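Local coordinates for putative uncharacterized protein (Ustilago maydis, PDB 4GNX) that forms one subunit of the replication protein A complex and contacts single-stranded DNA through its OB fold, at residues 10-15 with 29-34; 40-45 with 90-95; 64-69 with 104-109. All blocks are in the same frame, centred on the assembly; numbering follows the deposited sequence.

Contact 1 (10-15 with 29-34); sequences RPVTIR and FILDGA
A short beta hairpin, closed by a type I' turn from Leu31 to Ala34, is pinned to the edge strand 9-11 of the OB-fold sheet by the guanidinium of Arg10. The turn holds itself with two backbone bonds, Leu31 N to Ala34 O and Ala34 N to Leu31 O, and its carbonyl oxygens face the incoming arginine. Both terminal nitrogens of Arg10 grip one atom end-on: NH1 and NH2 each lie 3.2 Å from Leu31 O, which sits almost in the guanidinium plane. With Ala34 N added, this carbonyl oxygen accepts three hydrogen bonds. NH1 arrives tilted by 24° from the Leu31 carbonyl plane, whereas NH2 stands well above it. A weak, bent bond runs from Arg10 NH1 to Ala34 O (3.1 Å), and the same nitrogen also donates to the backbone O of Glu35, so it is shared among three carbonyls and the rotation of the group is fixed. The side chain is extended as far as CD and then bends at chi3 (45°), which turns the guanidinium toward the hairpin. Leu31 supplies the apolar side: its CD2 packs against Arg10 NH2 at 3.4 Å and reaches Val12 CG1 at 4.1 Å, with Ile17 and Gln16 of helix 14-19 close by. Thr13 begins that helix as its N-cap, and its OG1 is also hydrogen-bonded to Leu109 O of another chain. On the far side of the guanidinium from Leu31 CD2, the methyl of Ala34 completes the seat, its CB 3.4 Å from Arg10 NH1.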
# COMPACT_ATOMS: atom_id res chain seq x y z
N ARG B 10 1.40 -0.32 16.43
CA ARG B 10 0.71 0.83 15.85
C ARG B 10 1.61 1.99 15.47
O ARG B 10 2.34 2.53 16.30
CB ARG B 10 -0.42 1.28 16.76
CG ARG B 10 -1.38 0.14 17.06
CD ARG B 10 -2.52 0.58 17.97
NE ARG B 10 -3.08 1.87 17.56
CZ ARG B 10 -4.10 2.47 18.16
NH1 ARG B 10 -4.70 1.92 19.21
NH2 ARG B 10 -4.51 3.64 17.70
N PRO B 11 1.59 2.37 14.19
CA PRO B 11 2.36 3.55 13.85
C PRO B 11 1.61 4.81 14.36
O PRO B 11 0.41 4.96 14.16
CB PRO B 11 2.40 3.47 12.32
CG PRO B 11 1.07 2.85 11.95
CD PRO B 11 0.76 1.89 13.06
N VAL B 12 2.33 5.70 15.03
CA VAL B 12 1.71 6.81 15.72
C VAL B 12 2.62 7.99 15.69
O VAL B 12 3.83 7.85 15.51
CB VAL B 12 1.44 6.51 17.21
CG1 VAL B 12 0.31 5.48 17.40
CG2 VAL B 12 2.71 6.09 17.93
N THR B 13 2.03 9.17 15.86
CA THR B 13 2.80 10.41 16.04
C THR B 13 2.89 10.69 17.52
O THR B 13 2.06 10.24 18.31
CB THR B 13 2.08 11.62 15.44
OG1 THR B 13 0.85 11.84 16.17
CG2 THR B 13 1.83 11.42 13.91
N ILE B 14 3.90 11.45 17.89
CA ILE B 14 4.06 11.76 19.28
C ILE B 14 2.79 12.43 19.80
O ILE B 14 2.38 12.16 20.95
CB ILE B 14 5.32 12.60 19.52
CG1 ILE B 14 6.55 11.73 19.20
CG2 ILE B 14 5.33 13.15 20.95
CD1 ILE B 14 7.88 12.46 19.19
N ARG B 15 2.14 13.25 18.95
CA ARG B 15 0.89 13.90 19.36
C ARG B 15 -0.20 12.92 19.79
O ARG B 15 -0.89 13.14 20.81
CB ARG B 15 0.33 14.74 18.25
CG ARG B 15 -0.73 15.73 18.72
CD ARG B 15 -0.03 17.03 19.06
NE ARG B 15 0.07 17.30 20.49
CZ ARG B 15 0.95 18.10 21.07
NH1 ARG B 15 1.88 18.73 20.35
NH2 ARG B 15 0.91 18.26 22.38
N PHE B 29 -3.59 2.08 27.86
CA PHE B 29 -3.92 3.29 27.12
C PHE B 29 -4.86 3.01 25.96
O PHE B 29 -4.90 1.90 25.43
CB PHE B 29 -2.68 3.94 26.58
CG PHE B 29 -1.76 4.43 27.64
CD1 PHE B 29 -0.95 3.55 28.34
CD2 PHE B 29 -1.71 5.79 27.94
CE1 PHE B 29 -0.10 4.00 29.33
CE2 PHE B 29 -0.86 6.25 28.93
CZ PHE B 29 -0.06 5.35 29.62
N ILE B 30 -5.61 4.04 25.57
CA ILE B 30 -6.56 3.89 24.49
C ILE B 30 -6.38 5.00 23.48
O ILE B 30 -6.45 6.16 23.84
CB ILE B 30 -8.00 3.84 25.02
CG1 ILE B 30 -8.19 2.55 25.80
CG2 ILE B 30 -9.00 3.91 23.88
CD1 ILE B 30 -9.40 2.53 26.72
N LEU B 31 -6.13 4.63 22.23
CA LEU B 31 -6.08 5.60 21.16
C LEU B 31 -7.07 5.20 20.08
O LEU B 31 -7.08 4.05 19.64
CB LEU B 31 -4.67 5.73 20.59
CG LEU B 31 -4.48 6.91 19.64
CD1 LEU B 31 -4.17 8.16 20.43
CD2 LEU B 31 -3.37 6.65 18.64
N ASP B 32 -7.89 6.17 19.67
CA ASP B 32 -8.95 5.97 18.70
C ASP B 32 -9.81 4.74 19.04
O ASP B 32 -10.14 3.93 18.17
CB ASP B 32 -8.40 5.88 17.26
CG ASP B 32 -7.53 7.09 16.86
OD1 ASP B 32 -7.68 8.19 17.43
OD2 ASP B 32 -6.67 6.93 15.96
N GLY B 33 -10.19 4.61 20.30
CA GLY B 33 -11.02 3.49 20.73
C GLY B 33 -10.37 2.13 20.52
O GLY B 33 -11.05 1.13 20.23
N ALA B 34 -9.04 2.08 20.65
CA ALA B 34 -8.31 0.83 20.54
C ALA B 34 -7.15 0.83 21.50
O ALA B 34 -6.53 1.86 21.74
CB ALA B 34 -7.84 0.61 19.12

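Contact 2 (40-45 with 90-95); sequences TFVAVV and YVRVLG. With nucleotides of chain G.
The Phe41 ring carries Val93 CB over one face (4.0 Å from CB to the ring centroid, a CH-pi contact) and has Ala43 CB at its edge, while the Tyr90 ring has CG2 of Val44 over one face and the Arg92 guanidinium has Val42 CG2 over one face. All belong to the antiparallel pairing of strands 38-50 and 90-100 in the OB-fold barrel. Thr40, Val42, Val44, Tyr90 and Arg92 share the sheet face that meets helix 117-135; Phe41, Ala43, Val91 and Val93 occupy the other. Phe41 with Val93 and Ala43 with Val91 are the hydrogen-bonded pairs, with Val93 N 2.6 Å from Phe41 O. Val42 CG1 lies 3.7 Å from Tyr90 CD2. Arg92 folds back at chi2 (13°), bringing its guanidinium over Val42; NH1 forms a salt bridge with Glu119 of that helix, and Tyr90 OH bonds to Glu62 of another chain. At the DNA end, Leu94 CD2 is 3.6 Å from C7 of thymidine DT21 of chain G. Thr40 OG1, anti to the backbone N (chi1 180°), links the two strands: it accepts from Arg92 NE at 2.8 Å, in the guanidinium plane, and donates to Val93 O at 2.8 Å.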
# COMPACT_ATOMS: atom_id res chain seq x y z
N THR B 40 5.19 2.35 17.20
CA THR B 40 6.40 2.77 16.53
C THR B 40 6.31 4.15 15.91
O THR B 40 5.24 4.60 15.47
CB THR B 40 6.82 1.78 15.44
OG1 THR B 40 8.02 2.27 14.83
CG2 THR B 40 5.71 1.60 14.36
N PHE B 41 7.44 4.82 15.84
CA PHE B 41 7.47 6.16 15.26
C PHE B 41 8.89 6.63 14.93
O PHE B 41 9.89 6.01 15.34
CB PHE B 41 6.77 7.17 16.19
CG PHE B 41 7.48 7.41 17.48
CD1 PHE B 41 8.42 8.43 17.59
CD2 PHE B 41 7.20 6.64 18.59
CE1 PHE B 41 9.07 8.67 18.78
CE2 PHE B 41 7.86 6.87 19.80
CZ PHE B 41 8.81 7.89 19.89
N VAL B 42 8.96 7.72 14.18
CA VAL B 42 10.23 8.24 13.70
C VAL B 42 10.35 9.65 14.24
O VAL B 42 9.37 10.38 14.29
CB VAL B 42 10.27 8.25 12.18
CG1 VAL B 42 11.50 8.97 11.68
CG2 VAL B 42 10.23 6.83 11.63
N ALA B 43 11.54 10.04 14.67
CA ALA B 43 11.71 11.29 15.39
C ALA B 43 13.17 11.67 15.40
O ALA B 43 14.03 10.86 15.01
CB ALA B 43 11.21 11.15 16.82
N VAL B 44 13.44 12.90 15.87
CA VAL B 44 14.80 13.41 15.97
C VAL B 44 15.25 13.51 17.42
O VAL B 44 14.53 14.04 18.28
CB VAL B 44 14.93 14.78 15.29
CG1 VAL B 44 16.37 15.28 15.32
CG2 VAL B 44 14.47 14.67 13.86
N VAL B 45 16.43 12.96 17.69
CA VAL B 45 17.01 12.98 19.00
C VAL B 45 17.48 14.40 19.23
O VAL B 45 18.18 14.98 18.40
CB VAL B 45 18.23 12.05 19.04
CG1 VAL B 45 18.75 11.91 20.47
CG2 VAL B 45 17.89 10.71 18.44
N TYR B 90 17.60 11.54 12.75
CA TYR B 90 16.35 10.78 12.72
C TYR B 90 16.52 9.33 13.15
O TYR B 90 17.55 8.69 12.89
CB TYR B 90 15.69 10.87 11.36
CG TYR B 90 14.78 12.08 11.23
CD1 TYR B 90 15.22 13.22 10.59
CD2 TYR B 90 13.47 12.06 11.73
CE1 TYR B 90 14.39 14.32 10.46
CE2 TYR B 90 12.63 13.15 11.60
CZ TYR B 90 13.10 14.28 10.98
OH TYR B 90 12.31 15.40 10.85
N VAL B 91 15.52 8.82 13.86
CA VAL B 91 15.54 7.44 14.32
C VAL B 91 14.15 6.80 14.27
O VAL B 91 13.12 7.50 14.43
CB VAL B 91 16.00 7.34 15.77
CG1 VAL B 91 17.40 7.91 15.93
CG2 VAL B 91 15.01 8.04 16.67
N ARG B 92 14.16 5.49 14.07
CA ARG B 92 12.95 4.66 14.13
C ARG B 92 12.88 4.16 15.58
O ARG B 92 13.85 3.60 16.10
CB ARG B 92 13.04 3.52 13.08
CG ARG B 92 11.81 2.63 12.77
CD ARG B 92 10.51 3.15 13.32
NE ARG B 92 9.27 3.05 12.50
CZ ARG B 92 9.15 3.37 11.22
NH1 ARG B 92 10.22 3.72 10.53
NH2 ARG B 92 7.96 3.32 10.62
N VAL B 93 11.76 4.38 16.23
CA VAL B 93 11.60 3.95 17.61
C VAL B 93 10.57 2.85 17.70
O VAL B 93 9.47 2.99 17.17
CB VAL B 93 11.18 5.12 18.52
CG1 VAL B 93 10.87 4.64 19.94
CG2 VAL B 93 12.27 6.19 18.54
N LEU B 94 10.91 1.75 18.36
CA LEU B 94 9.94 0.72 18.68
C LEU B 94 9.84 0.63 20.21
O LEU B 94 10.88 0.59 20.89
CB LEU B 94 10.39 -0.61 18.08
CG LEU B 94 9.29 -1.65 17.96
CD1 LEU B 94 9.43 -2.47 16.70
CD2 LEU B 94 9.32 -2.54 19.17
N GLY B 95 8.64 0.60 20.78
CA GLY B 95 8.54 0.66 22.24
C GLY B 95 7.17 0.41 22.83
O GLY B 95 6.26 0.13 22.10
P DT G 21 13.56 -6.85 23.70
OP1 DT G 21 14.42 -6.87 22.48
OP2 DT G 21 13.78 -7.87 24.77
O5' DT G 21 13.72 -5.41 24.36
C5' DT G 21 14.78 -5.13 25.29
C4' DT G 21 14.23 -4.52 26.56
O4' DT G 21 13.23 -3.52 26.25
C3' DT G 21 13.57 -5.51 27.52
O3' DT G 21 14.14 -5.43 28.84
C2' DT G 21 12.08 -5.20 27.44
C1' DT G 21 12.01 -3.76 26.92
N1 DT G 21 10.91 -3.48 25.97
C2 DT G 21 9.80 -2.79 26.42
O2 DT G 21 9.68 -2.40 27.57
N3 DT G 21 8.84 -2.56 25.46
C4 DT G 21 8.87 -2.95 24.14
O4 DT G 21 7.93 -2.68 23.40
C5 DT G 21 10.06 -3.67 23.74
C7 DT G 21 10.19 -4.14 22.32
C6 DT G 21 11.01 -3.89 24.66

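Contact 3 (64-69 with 104-109); sequences GQIEVR and RSISSG. With nucleotides of chain G.
Val68 and Ile106 meet CB to CB at 3.7 Å where strand 65-71 runs parallel to strand 103-108, the pairing that closes an OB-fold barrel. This is the tightly packed part. Ile66 reaches across with CG1 anti to the backbone N (chi1 -165°), laying CD1 against Ser105 CA at 3.8 Å and directing it toward Ile106 CD1. Val68 CG2 touches Ser108 CB at 3.6 Å. Leu39, Phe41, Val59 and Ile17 continue this apolar packing, and the hydroxyl of Ser108 is bonded to Leu94 O. Three backbone bonds fasten the strands in alternation: Ile106 N to Glu67 O, Arg69 N to Ile106 O (3.0 Å) and Ser108 N to Arg69 O. The other face, with Glu67, Arg69, Ser105 and Ser107, is looser. Of the Glu67 side chain, CB is what approaches Ser105, and the carboxylate leads away. Arg69 bends at chi3 and comes back alongside, with NH1 3.1 Å from Ser105 OG, which lies at the guanidinium edge. One guanidinium face is turned to O2 of thymidine DT25 of chain G, 3.9 Å from NH1. Farther along, Ser107 OG donates to O2 of DT21 of chain G at 2.7 Å, and Gly109 CA lies beside that nucleotide's sugar. Hydrocarbon inward and hydroxyl or guanidinium outward thus let one strand pair both seal the barrel and meet DNA; Arg69 near DT25 would probably add favourable electrostatics, whereas Ser107 makes a direct bond to a base.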
# COMPACT_ATOMS: atom_id res chain seq x y z
N GLY B 64 5.19 16.95 18.64
CA GLY B 64 5.31 17.04 20.10
C GLY B 64 6.64 16.42 20.49
O GLY B 64 7.37 15.96 19.62
N GLN B 65 6.95 16.41 21.79
CA GLN B 65 8.20 15.89 22.31
C GLN B 65 7.95 14.82 23.37
O GLN B 65 7.02 14.93 24.15
CB GLN B 65 9.02 17.06 22.86
CG GLN B 65 10.32 16.71 23.58
CD GLN B 65 10.08 16.22 25.00
OE1 GLN B 65 10.90 15.49 25.55
NE2 GLN B 65 8.96 16.63 25.60
N ILE B 66 8.76 13.78 23.42
CA ILE B 66 8.60 12.77 24.45
C ILE B 66 9.94 12.14 24.79
O ILE B 66 10.87 12.22 23.99
CB ILE B 66 7.56 11.70 24.07
CG1 ILE B 66 7.17 10.90 25.30
CG2 ILE B 66 8.09 10.80 22.95
CD1 ILE B 66 5.91 10.10 25.12
N GLU B 67 10.02 11.57 25.99
CA GLU B 67 11.19 10.82 26.43
C GLU B 67 11.05 9.39 26.02
O GLU B 67 9.99 8.79 26.20
CB GLU B 67 11.35 10.85 27.94
CG GLU B 67 12.46 11.75 28.42
CD GLU B 67 11.95 13.14 28.75
OE1 GLU B 67 11.40 13.32 29.87
OE2 GLU B 67 12.11 14.05 27.89
N VAL B 68 12.12 8.84 25.46
CA VAL B 68 12.22 7.40 25.29
C VAL B 68 13.46 6.86 25.99
O VAL B 68 14.59 7.28 25.71
CB VAL B 68 12.09 6.95 23.80
CG1 VAL B 68 12.26 8.13 22.84
CG2 VAL B 68 13.00 5.77 23.49
N ARG B 69 13.26 5.97 26.96
CA ARG B 69 14.39 5.38 27.62
C ARG B 69 14.51 3.93 27.24
O ARG B 69 13.52 3.19 27.21
CB ARG B 69 14.34 5.58 29.13
CG ARG B 69 13.03 5.27 29.80
CD ARG B 69 13.12 5.58 31.29
NE ARG B 69 13.44 6.98 31.55
CZ ARG B 69 12.57 7.99 31.44
NH1 ARG B 69 11.32 7.76 31.07
NH2 ARG B 69 12.96 9.23 31.70
N ARG B 104 4.35 10.65 30.66
CA ARG B 104 4.31 9.62 29.65
C ARG B 104 5.64 9.54 28.96
O ARG B 104 6.23 10.56 28.57
CB ARG B 104 3.28 9.97 28.60
CG ARG B 104 1.86 9.81 29.06
CD ARG B 104 0.90 10.26 28.00
NE ARG B 104 -0.45 10.22 28.55
CZ ARG B 104 -1.55 10.19 27.81
NH1 ARG B 104 -1.45 10.21 26.49
NH2 ARG B 104 -2.73 10.14 28.39
N SER B 105 6.11 8.32 28.77
CA SER B 105 7.33 8.12 28.02
C SER B 105 7.30 6.76 27.38
O SER B 105 6.56 5.88 27.80
CB SER B 105 8.55 8.24 28.93
OG SER B 105 8.35 7.45 30.07
N ILE B 106 8.11 6.61 26.35
CA ILE B 106 8.23 5.35 25.69
C ILE B 106 9.30 4.52 26.37
O ILE B 106 10.42 4.97 26.57
CB ILE B 106 8.64 5.55 24.23
CG1 ILE B 106 7.58 6.39 23.49
CG2 ILE B 106 8.86 4.21 23.55
CD1 ILE B 106 6.14 6.03 23.82
N SER B 107 8.95 3.29 26.72
CA SER B 107 9.95 2.32 27.13
C SER B 107 10.33 1.52 25.89
O SER B 107 9.47 0.86 25.29
CB SER B 107 9.42 1.41 28.21
OG SER B 107 10.11 0.19 28.16
N SER B 108 11.60 1.59 25.51
CA SER B 108 12.04 1.07 24.21
C SER B 108 13.09 -0.01 24.31
O SER B 108 13.88 -0.03 25.24
CB SER B 108 12.62 2.20 23.36
OG SER B 108 13.28 1.70 22.20
N GLY B 109 13.09 -0.92 23.34
CA GLY B 109 14.16 -1.89 23.22
C GLY B 109 14.97 -1.56 22.00
O GLY B 109 16.20 -1.61 22.01
P DT G 21 13.56 -6.85 23.70
OP1 DT G 21 14.42 -6.87 22.48
OP2 DT G 21 13.78 -7.87 24.77
O5' DT G 21 13.72 -5.41 24.36
C5' DT G 21 14.78 -5.13 25.29
C4' DT G 21 14.23 -4.52 26.56
O4' DT G 21 13.23 -3.52 26.25
C3' DT G 21 13.57 -5.51 27.52
O3' DT G 21 14.14 -5.43 28.84
C2' DT G 21 12.08 -5.20 27.44
C1' DT G 21 12.01 -3.76 26.92
N1 DT G 21 10.91 -3.48 25.97
C2 DT G 21 9.80 -2.79 26.42
O2 DT G 21 9.68 -2.40 27.57
N3 DT G 21 8.84 -2.56 25.46
C4 DT G 21 8.87 -2.95 24.14
O4 DT G 21 7.93 -2.68 23.40
C5 DT G 21 10.06 -3.67 23.74
C7 DT G 21 10.19 -4.14 22.32
C6 DT G 21 11.01 -3.89 24.66
P DT G 25 16.29 6.43 38.76
OP1 DT G 25 17.19 5.54 37.98
OP2 DT G 25 16.86 7.32 39.81
O5' DT G 25 15.53 7.35 37.70
C5' DT G 25 14.97 8.63 38.05
C4' DT G 25 13.90 8.98 37.05
O4' DT G 25 13.10 7.80 36.79
C3' DT G 25 12.90 10.04 37.50
O3' DT G 25 13.30 11.34 37.04
C2' DT G 25 11.59 9.62 36.84
C1' DT G 25 11.85 8.22 36.28
N1 DT G 25 10.84 7.19 36.64
C2 DT G 25 10.56 6.21 35.71
O2 DT G 25 11.12 6.14 34.63
N3 DT G 25 9.60 5.30 36.11
C4 DT G 25 8.91 5.29 37.31
O4 DT G 25 8.08 4.42 37.52
C5 DT G 25 9.25 6.35 38.23
C7 DT G 25 8.56 6.41 39.55
C6 DT G 25 10.19 7.24 37.85

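Overall arrangement
All three contacts reach one curled sheet, contact 1 through strand 9-11 alone, and contacts 2 and 3 join different strand pairs of the same barrel. Contact 2 is antiparallel and buried throughout, set between barrel interior and helix 117-135; contact 3 is parallel, with one face in the interior and the other toward DNA. They meet where Phe41 and Val93 pack on Ile106. Contact 1 lies at the periphery, about 10 Å from the nucleic acid at its nearest atom, and joins contact 2 through backbone bonds of Arg10 and Val12 to Thr40. Its grip is one arginine on turn carbonyls, whereas the other two rest on regular strand pairing and apolar side chains.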